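Local coordinates for protein alpha-acetolactate decarboxylase (Bacillus subtilis subsp. spizizenii, PDB 6J3D) that probably converts (2S)-2-acetolactate into (R)-acetoin and carbon dioxide, a zinc-dependent step on the way from pyruvate to butane-2,3-diol, at residues A[68-73]-A[178-183]; A[140-145]-A[217-222]. All blocks are in the same frame, centred on the assembly; numbering follows the deposited sequence.

How the contacts relate
Contact 1 belongs to the core and contact 2 to the surface of the fold, their centres about 14 Å apart. In contact 1 strands 68-72 and 175-184 meet almost wholly through side chains, close to the zinc ligand His199; the five touching residues are buried and share no hydrogen bond. Contact 2 is made chiefly by backbone: three N-H groups and two carbonyls join 140-145 to 217-222 around a beta bulge, with charged side chains on the outside. The two are linked because strands 175-184 and 141-148 are antiparallel neighbours, and Ile179 CD1 of contact 1 packs against Phe142 CE1 of contact 2 at 3.4 Å.

Contact 1: A[68-73]-A[178-183]; sequences ELIGFD and TIVGFL
Phe72 lays one face of its ring under the methyl of Thr178 and turns an adjoining part toward Val180. Segments 68-72 and 178-183, whose directions lie 101° apart, meet mainly through apolar groups, with no hydrogen bond between them. CB and CG of Phe72 each lie 4.2 Å from Val180 CG1; Phe72 CD2 approaches the same Val180 CG1 more closely, at 3.8 Å. CE2 and CZ then run beneath Thr178, with Phe72 CZ 3.6 Å from Thr178 CB, and CE1 lies near Thr178 CG2 and OG1. Thr178 CG2 stands 3.8 Å from the Phe72 ring centroid and 18° off the normal, a CH-pi contact displaced toward the rim. The threonine's chi1 of -65° sets CG2 anti to the backbone N and over the ring, while OG1 bonds to Asp139. With an alanine at Phe72, the Thr178 methyl is likely to lose its aromatic face and a gap to open beside Val180 CG1.

Val180 CG2 lies 3.5 Å from Ile70 CG1, tighter than an ordinary carbon contact, and Ile70 CD1 follows at 3.8 Å from the same Val180 CG2. Val180 thus offers CG1 to Phe72 and CG2 to Ile70.

Phe57 touches both Phe72 and Val180, and Ile59 also packs on Val180. Their strand, 57-61, pairs with 68-72, while 178-183 lies on a strand paired with 195-202, which carries the zinc ligands His197 and His199. Glu68 is also a zinc ligand in a structure of this protein, though not bound to the metal in this chain.

Contact 2: A[140-145]-A[217-222]; sequences GLFKKV and EDCTVT
Leu141 and Asp218 form an antiparallel hydrogen-bonded pair, and a classic beta bulge places Glu217 as well as Asp218 opposite the leucine. Leu141 O consequently accepts two N-H groups: Glu217 N at 2.9 Å, with the N-H bent to 145°, and Asp218 N at 3.1 Å, nearly straight. The return bond from Leu141 N to Asp218 O is straighter still at 173°. Next along, Gly140 faces Cys219, and Gly140 CA lies 3.4 Å from Asp218 O, a CA-H...O contact. A side chain at this glycine would run into that same oxygen, and the backbone angles also call for glycine.

The packing is tight around this bulge. Glu217 extends across Leu141, bringing Glu217 OE1 to 3.2 Å from Leu141 CD2, while Glu217 OE2 rests near Lys143 CB. On the inner side Cys219 SG approaches Leu141 O to 3.2 Å. Cys219 SG also stands over one face of the Phe142 ring, 4.3 Å from the centroid and offset toward the rim, a sulfur-aromatic contact. Phe142 has its CG anti to the carbonyl carbon (chi1 -59°), which carries the ring back beneath the sulfur though its CB points away from 217-222.

The solvent side is looser. Beyond CB the extended lysine leads away, leaving Lys143 NZ 6.6 Å from Glu217 OE2, too far for a salt bridge. Asp218, exposed, runs alongside Leu141 in the same direction.

On the buried side Phe142 packs on Val175 of strand 175-184, and Cys219 on Ile138 of strand 133-139. The bulged pairing thus joins 140-142 to the corner at 217-218 that leads into strand 219-232, itself paired with 133-139.

Contact 1: A[68-73]-A[178-183]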
ATOM      1  N   GLU A  68     -10.504  -0.189 -21.459  1.00 18.31           N
ATOM      2  CA  GLU A  68     -10.790  -0.456 -20.058  1.00 18.02           C
ATOM      3  C   GLU A  68     -10.799  -1.960 -19.829  1.00 16.68           C
ATOM      4  O   GLU A  68     -11.402  -2.688 -20.600  1.00 17.92           O
ATOM      5  CB  GLU A  68     -12.170   0.084 -19.708  1.00 18.22           C
ATOM      6  CG  GLU A  68     -12.365   1.587 -19.956  1.00 18.49           C
ATOM      7  CD  GLU A  68     -11.744   2.443 -18.883  1.00 19.42           C
ATOM      8  OE1 GLU A  68     -11.453   1.884 -17.800  1.00 22.11           O
ATOM      9  OE2 GLU A  68     -11.555   3.661 -19.099  1.00 20.86           O
ATOM     10  N   LEU A  69     -10.144  -2.416 -18.758  1.00 14.52           N
ATOM     11  CA  LEU A  69     -10.179  -3.828 -18.351  1.00 14.44           C
ATOM     12  C   LEU A  69     -11.315  -4.098 -17.370  1.00 13.46           C
ATOM     13  O   LEU A  69     -11.529  -3.327 -16.430  1.00 13.24           O
ATOM     14  CB  LEU A  69      -8.823  -4.193 -17.724  1.00 13.48           C
ATOM     15  CG  LEU A  69      -8.664  -5.582 -17.123  1.00 14.22           C
ATOM     16  CD1 LEU A  69      -8.638  -6.695 -18.155  1.00 16.23           C
ATOM     17  CD2 LEU A  69      -7.375  -5.655 -16.300  1.00 14.75           C
ATOM     18  N   ILE A  70     -12.065  -5.178 -17.595  1.00 12.85           N
ATOM     19  CA  ILE A  70     -13.078  -5.636 -16.655  1.00 12.29           C
ATOM     20  C   ILE A  70     -13.145  -7.144 -16.718  1.00 13.58           C
ATOM     21  O   ILE A  70     -13.063  -7.724 -17.810  1.00 14.31           O
ATOM     22  CB  ILE A  70     -14.457  -5.011 -16.947  1.00 11.57           C
ATOM     23  CG1 ILE A  70     -15.451  -5.349 -15.849  1.00 13.16           C
ATOM     24  CG2 ILE A  70     -15.047  -5.457 -18.322  1.00 13.68           C
ATOM     25  CD1 ILE A  70     -16.809  -4.652 -16.035  1.00 12.95           C
ATOM     26  N   GLY A  71     -13.324  -7.777 -15.550  1.00 13.56           N
ATOM     27  CA  GLY A  71     -13.615  -9.200 -15.538  1.00 14.43           C
ATOM     28  C   GLY A  71     -14.156  -9.739 -14.251  1.00 13.82           C
ATOM     29  O   GLY A  71     -14.023  -9.113 -13.203  1.00 14.26           O
ATOM     30  N   PHE A  72     -14.749 -10.904 -14.364  1.00 14.02           N
ATOM     31  CA  PHE A  72     -15.406 -11.591 -13.286  1.00 14.56           C
ATOM     32  C   PHE A  72     -15.740 -12.989 -13.763  1.00 15.36           C
ATOM     33  O   PHE A  72     -15.822 -13.236 -14.988  1.00 15.58           O
ATOM     34  CB  PHE A  72     -16.638 -10.823 -12.801  1.00 14.68           C
ATOM     35  CG  PHE A  72     -17.554 -10.361 -13.898  1.00 16.08           C
ATOM     36  CD1 PHE A  72     -18.585 -11.185 -14.329  1.00 17.32           C
ATOM     37  CD2 PHE A  72     -17.429  -9.091 -14.447  1.00 17.21           C
ATOM     38  CE1 PHE A  72     -19.453 -10.752 -15.331  1.00 18.61           C
ATOM     39  CE2 PHE A  72     -18.264  -8.667 -15.487  1.00 17.15           C
ATOM     40  CZ  PHE A  72     -19.292  -9.480 -15.897  1.00 17.12           C
ATOM     41  N   ASP A  73     -15.908 -13.917 -12.811  1.00 17.33           N
ATOM     42  CA  ASP A  73     -16.086 -15.343 -13.148  1.00 18.95           C
ATOM     43  C   ASP A  73     -14.989 -15.859 -14.094  1.00 19.61           C
ATOM     44  O   ASP A  73     -15.249 -16.754 -14.959  1.00 18.59           O
ATOM     45  CB  ASP A  73     -17.514 -15.588 -13.699  1.00 20.28           C
ATOM     46  CG  ASP A  73     -18.594 -15.255 -12.689  1.00 22.77           C
ATOM     47  OD1 ASP A  73     -18.403 -15.554 -11.501  1.00 24.64           O
ATOM     48  OD2 ASP A  73     -19.614 -14.678 -13.092  1.00 26.63           O
ATOM     49  N   THR A 178     -23.419  -5.889 -15.426  1.00 14.22           N
ATOM     50  CA  THR A 178     -22.642  -6.103 -14.225  1.00 13.63           C
ATOM     51  C   THR A 178     -21.675  -4.947 -14.005  1.00 13.20           C
ATOM     52  O   THR A 178     -20.943  -4.549 -14.926  1.00 13.09           O
ATOM     53  CB  THR A 178     -21.861  -7.463 -14.340  1.00 15.47           C
ATOM     54  OG1 THR A 178     -22.832  -8.541 -14.386  1.00 16.92           O
ATOM     55  CG2 THR A 178     -20.940  -7.643 -13.169  1.00 16.17           C
ATOM     56  N   ILE A 179     -21.662  -4.425 -12.788  1.00 12.55           N
ATOM     57  CA  ILE A 179     -20.667  -3.480 -12.331  1.00 13.81           C
ATOM     58  C   ILE A 179     -19.794  -4.264 -11.382  1.00 13.18           C
ATOM     59  O   ILE A 179     -20.300  -4.946 -10.499  1.00 13.94           O
ATOM     60  CB  ILE A 179     -21.268  -2.274 -11.560  1.00 13.66           C
ATOM     61  CG1 ILE A 179     -22.027  -1.344 -12.485  1.00 17.79           C
ATOM     62  CG2 ILE A 179     -20.141  -1.470 -10.835  1.00 14.83           C
ATOM     63  CD1 ILE A 179     -22.772  -0.226 -11.800  1.00 18.80           C
ATOM     64  N   VAL A 180     -18.489  -4.149 -11.541  1.00 12.35           N
ATOM     65  CA  VAL A 180     -17.520  -4.733 -10.609  1.00 12.42           C
ATOM     66  C   VAL A 180     -16.470  -3.723 -10.263  1.00 11.71           C
ATOM     67  O   VAL A 180     -16.121  -2.832 -11.076  1.00 11.60           O
ATOM     68  CB  VAL A 180     -16.825  -6.019 -11.121  1.00 12.37           C
ATOM     69  CG1 VAL A 180     -17.834  -7.182 -11.171  1.00 13.09           C
ATOM     70  CG2 VAL A 180     -16.107  -5.783 -12.443  1.00 11.67           C
ATOM     71  N   GLY A 181     -15.951  -3.823  -9.041  1.00 12.04           N
ATOM     72  CA  GLY A 181     -14.815  -3.018  -8.685  1.00 12.32           C
ATOM     73  C   GLY A 181     -14.390  -3.223  -7.263  1.00 12.12           C
ATOM     74  O   GLY A 181     -14.708  -4.224  -6.644  1.00 12.58           O
ATOM     75  N   PHE A 182     -13.718  -2.202  -6.755  1.00 12.44           N
ATOM     76  CA  PHE A 182     -13.091  -2.273  -5.455  1.00 12.68           C
ATOM     77  C   PHE A 182     -13.405  -1.057  -4.624  1.00 12.44           C
ATOM     78  O   PHE A 182     -13.563   0.050  -5.152  1.00 12.82           O
ATOM     79  CB  PHE A 182     -11.576  -2.423  -5.623  1.00 12.70           C
ATOM     80  CG  PHE A 182     -11.166  -3.689  -6.275  1.00 12.89           C
ATOM     81  CD1 PHE A 182     -11.115  -4.858  -5.552  1.00 13.82           C
ATOM     82  CD2 PHE A 182     -10.872  -3.731  -7.636  1.00 14.20           C
ATOM     83  CE1 PHE A 182     -10.724  -6.059  -6.186  1.00 14.88           C
ATOM     84  CE2 PHE A 182     -10.501  -4.918  -8.239  1.00 15.68           C
ATOM     85  CZ  PHE A 182     -10.454  -6.059  -7.543  1.00 14.10           C
ATOM     86  N   LEU A 183     -13.471  -1.265  -3.299  1.00 12.98           N
ATOM     87  CA  LEU A 183     -13.628  -0.195  -2.318  1.00 13.19           C
ATOM     88  C   LEU A 183     -12.299  -0.134  -1.560  1.00 14.67           C
ATOM     89  O   LEU A 183     -11.863  -1.162  -1.026  1.00 15.23           O
ATOM     90  CB  LEU A 183     -14.753  -0.539  -1.359  1.00 15.18           C
ATOM     91  CG  LEU A 183     -16.107  -0.970  -1.854  1.00 20.02           C
ATOM     92  CD1 LEU A 183     -17.052  -0.784  -0.681  1.00 21.93           C
ATOM     93  CD2 LEU A 183     -16.551  -0.337  -3.116  1.00 23.44           C
TER

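Contact 2: A[140-145]-A[217-222]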
ATOM      1  N   GLY A 140     -27.611  -6.746 -12.522  1.00 15.25           N
ATOM      2  CA  GLY A 140     -29.042  -6.530 -12.691  1.00 15.83           C
ATOM      3  C   GLY A 140     -29.363  -5.398 -13.612  1.00 15.74           C
ATOM      4  O   GLY A 140     -28.663  -5.192 -14.577  1.00 16.36           O
ATOM      5  N   LEU A 141     -30.476  -4.719 -13.338  1.00 15.17           N
ATOM      6  CA  LEU A 141     -31.006  -3.671 -14.166  1.00 15.00           C
ATOM      7  C   LEU A 141     -30.731  -2.285 -13.573  1.00 15.66           C
ATOM      8  O   LEU A 141     -30.986  -2.075 -12.373  1.00 16.05           O
ATOM      9  CB  LEU A 141     -32.524  -3.845 -14.287  1.00 15.76           C
ATOM     10  CG  LEU A 141     -33.289  -2.746 -15.011  1.00 16.37           C
ATOM     11  CD1 LEU A 141     -32.850  -2.705 -16.491  1.00 16.43           C
ATOM     12  CD2 LEU A 141     -34.824  -2.978 -14.907  1.00 17.18           C
ATOM     13  N   PHE A 142     -30.154  -1.403 -14.408  1.00 16.28           N
ATOM     14  CA  PHE A 142     -29.811  -0.043 -14.019  1.00 16.42           C
ATOM     15  C   PHE A 142     -30.647   0.916 -14.776  1.00 17.14           C
ATOM     16  O   PHE A 142     -30.800   0.806 -15.985  1.00 17.38           O
ATOM     17  CB  PHE A 142     -28.328   0.242 -14.298  1.00 15.94           C
ATOM     18  CG  PHE A 142     -27.411  -0.673 -13.588  1.00 14.63           C
ATOM     19  CD1 PHE A 142     -26.857  -0.295 -12.352  1.00 19.93           C
ATOM     20  CD2 PHE A 142     -27.091  -1.890 -14.120  1.00 15.62           C
ATOM     21  CE1 PHE A 142     -26.010  -1.123 -11.697  1.00 18.16           C
ATOM     22  CE2 PHE A 142     -26.238  -2.748 -13.455  1.00 19.18           C
ATOM     23  CZ  PHE A 142     -25.720  -2.371 -12.222  1.00 18.32           C
ATOM     24  N   LYS A 143     -31.230   1.878 -14.086  1.00 17.76           N
ATOM     25  CA  LYS A 143     -31.977   2.915 -14.779  1.00 19.55           C
ATOM     26  C   LYS A 143     -31.024   3.657 -15.730  1.00 19.34           C
ATOM     27  O   LYS A 143     -31.395   3.963 -16.841  1.00 19.79           O
ATOM     28  CB  LYS A 143     -32.599   3.920 -13.809  1.00 21.09           C
ATOM     29  CG  LYS A 143     -33.299   5.101 -14.555  1.00 25.04           C
ATOM     30  CD  LYS A 143     -33.637   6.321 -13.648  1.00 30.22           C
ATOM     31  CE  LYS A 143     -34.405   7.432 -14.404  1.00 32.54           C
ATOM     32  NZ  LYS A 143     -34.793   8.601 -13.548  1.00 36.32           N
ATOM     33  N   LYS A 144     -29.822   3.960 -15.228  1.00 19.28           N
ATOM     34  CA  LYS A 144     -28.790   4.701 -15.963  1.00 20.08           C
ATOM     35  C   LYS A 144     -27.436   4.184 -15.516  1.00 17.05           C
ATOM     36  O   LYS A 144     -27.258   3.880 -14.344  1.00 16.68           O
ATOM     37  CB  LYS A 144     -28.777   6.193 -15.557  1.00 21.17           C
ATOM     38  N   VAL A 145     -26.515   4.079 -16.458  1.00 17.69           N
ATOM     39  CA  VAL A 145     -25.071   3.999 -16.115  1.00 16.86           C
ATOM     40  C   VAL A 145     -24.359   4.966 -17.072  1.00 18.27           C
ATOM     41  O   VAL A 145     -24.660   5.010 -18.258  1.00 19.64           O
ATOM     42  CB  VAL A 145     -24.495   2.612 -16.345  1.00 16.05           C
ATOM     43  CG1 VAL A 145     -23.004   2.572 -15.869  1.00 16.69           C
ATOM     44  CG2 VAL A 145     -25.300   1.540 -15.609  1.00 16.57           C
ATOM     45  N   GLU A 217     -31.901  -0.172 -10.332  1.00 19.42           N
ATOM     46  CA  GLU A 217     -33.346  -0.425 -10.329  1.00 20.76           C
ATOM     47  C   GLU A 217     -33.708  -1.766  -9.722  1.00 20.74           C
ATOM     48  O   GLU A 217     -34.578  -1.828  -8.862  1.00 21.28           O
ATOM     49  CB  GLU A 217     -33.874  -0.336 -11.733  1.00 22.04           C
ATOM     50  CG  GLU A 217     -34.165   1.057 -12.178  1.00 26.78           C
ATOM     51  CD  GLU A 217     -34.925   1.117 -13.487  1.00 33.21           C
ATOM     52  OE1 GLU A 217     -34.765   0.204 -14.337  1.00 36.23           O
ATOM     53  OE2 GLU A 217     -35.681   2.094 -13.680  1.00 39.04           O
ATOM     54  N   ASP A 218     -33.040  -2.844 -10.136  1.00 19.50           N
ATOM     55  CA  ASP A 218     -33.376  -4.217  -9.681  1.00 19.90           C
ATOM     56  C   ASP A 218     -32.113  -5.052  -9.787  1.00 19.12           C
ATOM     57  O   ASP A 218     -31.785  -5.569 -10.875  1.00 17.75           O
ATOM     58  CB  ASP A 218     -34.476  -4.880 -10.546  1.00 20.90           C
ATOM     59  CG  ASP A 218     -35.796  -4.274 -10.378  1.00 25.67           C
ATOM     60  OD1 ASP A 218     -36.540  -4.720  -9.453  1.00 26.72           O
ATOM     61  OD2 ASP A 218     -36.156  -3.425 -11.237  1.00 28.56           O
ATOM     62  N   CYS A 219     -31.393  -5.131  -8.681  1.00 17.83           N
ATOM     63  CA  CYS A 219     -29.994  -5.553  -8.626  1.00 19.03           C
ATOM     64  C   CYS A 219     -29.716  -6.422  -7.436  1.00 18.93           C
ATOM     65  O   CYS A 219     -30.407  -6.302  -6.435  1.00 19.78           O
ATOM     66  CB  CYS A 219     -29.068  -4.319  -8.520  1.00 18.62           C
ATOM     67  SG  CYS A 219     -29.164  -3.297  -9.987  1.00 22.43           S
ATOM     68  N   THR A 220     -28.722  -7.303  -7.564  1.00 16.58           N
ATOM     69  CA  THR A 220     -28.149  -8.042  -6.465  1.00 16.59           C
ATOM     70  C   THR A 220     -26.728  -7.553  -6.267  1.00 16.30           C
ATOM     71  O   THR A 220     -25.955  -7.518  -7.212  1.00 15.86           O
ATOM     72  CB  THR A 220     -28.139  -9.552  -6.706  1.00 16.53           C
ATOM     73  OG1 THR A 220     -29.484 -10.016  -6.877  1.00 20.38           O
ATOM     74  CG2 THR A 220     -27.550 -10.291  -5.467  1.00 20.74           C
ATOM     75  N   VAL A 221     -26.391  -7.188  -5.033  1.00 16.18           N
ATOM     76  CA  VAL A 221     -25.073  -6.681  -4.711  1.00 16.36           C
ATOM     77  C   VAL A 221     -24.393  -7.760  -3.887  1.00 16.54           C
ATOM     78  O   VAL A 221     -24.981  -8.273  -2.929  1.00 17.28           O
ATOM     79  CB  VAL A 221     -25.114  -5.384  -3.901  1.00 17.06           C
ATOM     80  CG1 VAL A 221     -23.674  -4.877  -3.565  1.00 16.28           C
ATOM     81  CG2 VAL A 221     -25.916  -4.326  -4.677  1.00 19.23           C
ATOM     82  N   THR A 222     -23.164  -8.093  -4.277  1.00 16.16           N
ATOM     83  CA  THR A 222     -22.301  -8.985  -3.504  1.00 16.08           C
ATOM     84  C   THR A 222     -21.001  -8.294  -3.190  1.00 15.55           C
ATOM     85  O   THR A 222     -20.487  -7.543  -3.989  1.00 14.60           O
ATOM     86  CB  THR A 222     -22.106 -10.364  -4.192  1.00 17.91           C
ATOM     87  OG1 THR A 222     -21.670 -10.215  -5.550  1.00 19.38           O
ATOM     88  CG2 THR A 222     -23.441 -11.120  -4.242  1.00 17.01           C
TER